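Local coordinates for 4-alpha-glucanotransferase (Streptococcus agalactiae, PDB 6M6T), which is an amylomaltase, also called disproportionating enzyme, a 4-alpha-glucanotransferase built on a TIM-barrel fold, at residues A[300-305]-A[347-352]. Residues are numbered along the deposited sequence; the frame is centred on the assembly and turned at random.
Sequences GFSDYW and YIDERA. With AC1 (4,6-dideoxy-4-{[(1S,4R,5S,6S)-4,5,6-trihydroxy-3-(hydroxymethyl)cyclohex-2-en-1-yl]amino}-alpha-D-glucopyranose), chain J.
The capped start of helix 350-359, which follows barrel strand 340-342, meets the start of strand 303-308 of the antiparallel sheet through D349, R351 and A352 on one side and S302 and D303 on the other. D349 is the N-cap: with CG turned between its own backbone N and carbonyl carbon (chi1 74°), OD2 accepts a weak bond from R351 N at 3.3 Å. No hydrogen bond crosses between the segments, and the contact illustrates how a capped helix end can meet a strand through van der Waals touch and charges lying near one another. S302 lies against the first turn, its OG 4.0 Å from A352 CB, while that hydroxyl is hydrogen-bonded to K299 O. The D303 carboxylate reaches the aliphatic part of R351 instead of its charged end: OD2 is 3.5 Å from CD but 4.6 Å from NE, and the carboxylate and guanidinium planes stand 87° apart. The same OD2 lies 3.8 Å from D349 OD1, two like charges close together, a proximity that the helix N-terminus and, less directly, R351 may ease. At the far end of 347-352, Y347 belongs to the glycan pocket; its OH accepts from O3 of AC1 at 3.0 Å and is also hydrogen-bonded to P250 O, and O2B of the ligand sits at the ring edge, near its plane. K299 NZ, hydrogen-bonded to Y347 O, links 347-352 to the loop before the strand. L355 of helix 350-359 packs against F301 and S302, and W319 of the adjacent antiparallel strand 319-321 touches both D303 and Y347.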
loop_
_atom_site.group_PDB
_atom_site.type_symbol
_atom_site.label_atom_id
_atom_site.label_comp_id
_atom_site.label_asym_id
_atom_site.label_seq_id
_atom_site.Cartn_x
_atom_site.Cartn_y
_atom_site.Cartn_z
ATOM N N GLY A 300 -8.580 13.192 -4.152
ATOM C CA GLY A 300 -9.826 12.529 -4.483
ATOM C C GLY A 300 -10.955 12.776 -3.509
ATOM O O GLY A 300 -12.106 12.455 -3.839
ATOM N N PHE A 301 -10.666 13.323 -2.322
ATOM C CA PHE A 301 -11.728 13.659 -1.380
ATOM C C PHE A 301 -12.227 15.089 -1.539
ATOM O O PHE A 301 -13.264 15.432 -0.968
ATOM C CB PHE A 301 -11.258 13.390 0.055
ATOM C CG PHE A 301 -11.063 11.937 0.328
ATOM C CD1 PHE A 301 -12.132 11.146 0.721
ATOM C CD2 PHE A 301 -9.828 11.336 0.117
ATOM C CE1 PHE A 301 -11.973 9.782 0.935
ATOM C CE2 PHE A 301 -9.653 9.972 0.336
ATOM C CZ PHE A 301 -10.725 9.196 0.747
ATOM N N SER A 302 -11.537 15.920 -2.317
ATOM C CA SER A 302 -12.037 17.241 -2.672
ATOM C C SER A 302 -12.624 17.272 -4.081
ATOM O O SER A 302 -13.743 17.753 -4.280
ATOM C CB SER A 302 -10.917 18.283 -2.534
ATOM O OG SER A 302 -10.043 18.268 -3.658
ATOM N N ASP A 303 -11.881 16.757 -5.057
ATOM C CA ASP A 303 -12.264 16.766 -6.467
ATOM C C ASP A 303 -11.546 15.590 -7.115
ATOM O O ASP A 303 -10.313 15.590 -7.159
ATOM C CB ASP A 303 -11.846 18.071 -7.167
ATOM C CG ASP A 303 -12.676 19.282 -6.750
ATOM O OD1 ASP A 303 -13.902 19.268 -7.012
ATOM O OD2 ASP A 303 -12.092 20.266 -6.199
ATOM N N TYR A 304 -12.286 14.602 -7.620
ATOM C CA TYR A 304 -11.664 13.475 -8.314
ATOM C C TYR A 304 -11.895 13.563 -9.820
ATOM O O TYR A 304 -12.882 14.138 -10.295
ATOM C CB TYR A 304 -12.171 12.117 -7.809
ATOM C CG TYR A 304 -13.625 11.904 -8.090
ATOM C CD1 TYR A 304 -14.586 12.460 -7.257
ATOM C CD2 TYR A 304 -14.052 11.183 -9.200
ATOM C CE1 TYR A 304 -15.928 12.300 -7.502
ATOM C CE2 TYR A 304 -15.409 11.025 -9.458
ATOM C CZ TYR A 304 -16.334 11.579 -8.594
ATOM O OH TYR A 304 -17.680 11.451 -8.790
ATOM N N TRP A 305 -10.964 12.983 -10.567
ATOM C CA TRP A 305 -11.029 12.968 -12.019
ATOM C C TRP A 305 -11.779 11.724 -12.484
ATOM O O TRP A 305 -11.460 10.610 -12.060
ATOM C CB TRP A 305 -9.622 12.997 -12.600
ATOM C CG TRP A 305 -9.590 12.982 -14.076
ATOM C CD1 TRP A 305 -9.413 11.896 -14.880
ATOM C CD2 TRP A 305 -9.730 14.111 -14.944
ATOM N NE1 TRP A 305 -9.426 12.281 -16.196
ATOM C CE2 TRP A 305 -9.619 13.636 -16.263
ATOM C CE3 TRP A 305 -9.938 15.476 -14.733
ATOM C CZ2 TRP A 305 -9.708 14.476 -17.365
ATOM C CZ3 TRP A 305 -10.027 16.309 -15.829
ATOM C CH2 TRP A 305 -9.910 15.808 -17.129
ATOM N N TYR A 347 -2.274 18.522 -8.330
ATOM C CA TYR A 347 -3.593 19.086 -8.625
ATOM C C TYR A 347 -4.152 19.831 -7.428
ATOM O O TYR A 347 -5.360 19.833 -7.175
ATOM C CB TYR A 347 -4.565 17.997 -9.104
ATOM C CG TYR A 347 -3.953 17.085 -10.155
ATOM C CD1 TYR A 347 -3.955 17.438 -11.496
ATOM C CD2 TYR A 347 -3.351 15.887 -9.800
ATOM C CE1 TYR A 347 -3.379 16.627 -12.443
ATOM C CE2 TYR A 347 -2.769 15.088 -10.733
ATOM C CZ TYR A 347 -2.789 15.450 -12.049
ATOM O OH TYR A 347 -2.212 14.624 -12.977
ATOM N N ILE A 348 -3.262 20.462 -6.669
ATOM C CA ILE A 348 -3.683 21.178 -5.472
ATOM C C ILE A 348 -4.408 22.459 -5.878
ATOM O O ILE A 348 -3.900 23.265 -6.664
ATOM C CB ILE A 348 -2.485 21.466 -4.556
ATOM C CG1 ILE A 348 -2.021 20.159 -3.889
ATOM C CG2 ILE A 348 -2.840 22.538 -3.525
ATOM C CD1 ILE A 348 -1.019 20.338 -2.747
ATOM N N ASP A 349 -5.626 22.613 -5.381
ATOM C CA ASP A 349 -6.402 23.829 -5.491
ATOM C C ASP A 349 -6.923 24.137 -4.097
ATOM O O ASP A 349 -6.818 23.306 -3.186
ATOM C CB ASP A 349 -7.544 23.688 -6.524
ATOM C CG ASP A 349 -8.717 22.835 -6.021
ATOM O OD1 ASP A 349 -8.531 21.625 -5.761
ATOM O OD2 ASP A 349 -9.834 23.390 -5.879
ATOM N N GLU A 350 -7.477 25.342 -3.927
ATOM C CA GLU A 350 -7.793 25.815 -2.584
ATOM C C GLU A 350 -8.866 24.979 -1.893
ATOM O O GLU A 350 -8.994 25.054 -0.667
ATOM C CB GLU A 350 -8.163 27.310 -2.621
ATOM C CG GLU A 350 -6.997 28.225 -2.139
ATOM C CD GLU A 350 -5.896 28.446 -3.201
ATOM O OE1 GLU A 350 -4.870 29.088 -2.879
ATOM O OE2 GLU A 350 -6.046 27.992 -4.351
ATOM N N ARG A 351 -9.626 24.172 -2.629
ATOM C CA ARG A 351 -10.512 23.219 -1.952
ATOM C C ARG A 351 -9.712 22.146 -1.213
ATOM O O ARG A 351 -10.044 21.782 -0.075
ATOM C CB ARG A 351 -11.479 22.574 -2.948
ATOM C CG ARG A 351 -12.648 23.468 -3.311
ATOM C CD ARG A 351 -13.551 22.882 -4.436
ATOM N NE ARG A 351 -14.683 23.775 -4.654
ATOM C CZ ARG A 351 -15.689 23.906 -3.799
ATOM N NH1 ARG A 351 -15.732 23.166 -2.694
ATOM N NH2 ARG A 351 -16.658 24.774 -4.048
ATOM N N ALA A 352 -8.630 21.659 -1.833
ATOM C CA ALA A 352 -7.760 20.672 -1.189
ATOM C C ALA A 352 -7.013 21.257 0.009
ATOM O O ALA A 352 -6.847 20.586 1.047
ATOM C CB ALA A 352 -6.763 20.116 -2.208
HETATM C C1 AC1 J . 2.983 15.395 -10.660
HETATM O O2 AC1 J . 1.530 15.402 -12.604
HETATM C C2 AC1 J . 2.087 14.563 -11.577
HETATM C C4A AC1 J . -1.131 10.130 -6.778
HETATM C C3 AC1 J . 0.942 14.021 -10.773
HETATM O O3 AC1 J . 0.139 13.260 -11.667
HETATM C C4 AC1 J . 1.469 13.136 -9.643
HETATM N N4A AC1 J . 0.391 12.687 -8.759
HETATM C C5 AC1 J . 2.443 13.901 -8.771
HETATM O O5 AC1 J . 3.496 14.528 -9.570
HETATM C C6 AC1 J . 3.008 12.920 -7.723
HETATM C C1B AC1 J . -0.347 11.499 -9.211
HETATM C C2B AC1 J . -1.704 11.602 -8.589
HETATM O O2B AC1 J . -2.208 12.899 -8.907
HETATM C C3B AC1 J . -1.552 11.513 -7.092
HETATM O O3B AC1 J . -2.807 11.702 -6.455
HETATM O O4 AC1 J . -0.884 10.033 -5.359
HETATM C C5B AC1 J . -0.017 9.753 -7.546
HETATM C C7B AC1 J . 0.322 10.373 -8.750
HETATM C C6B AC1 J . 0.798 8.568 -7.072
HETATM O O6B AC1 J . 0.695 8.549 -5.646
#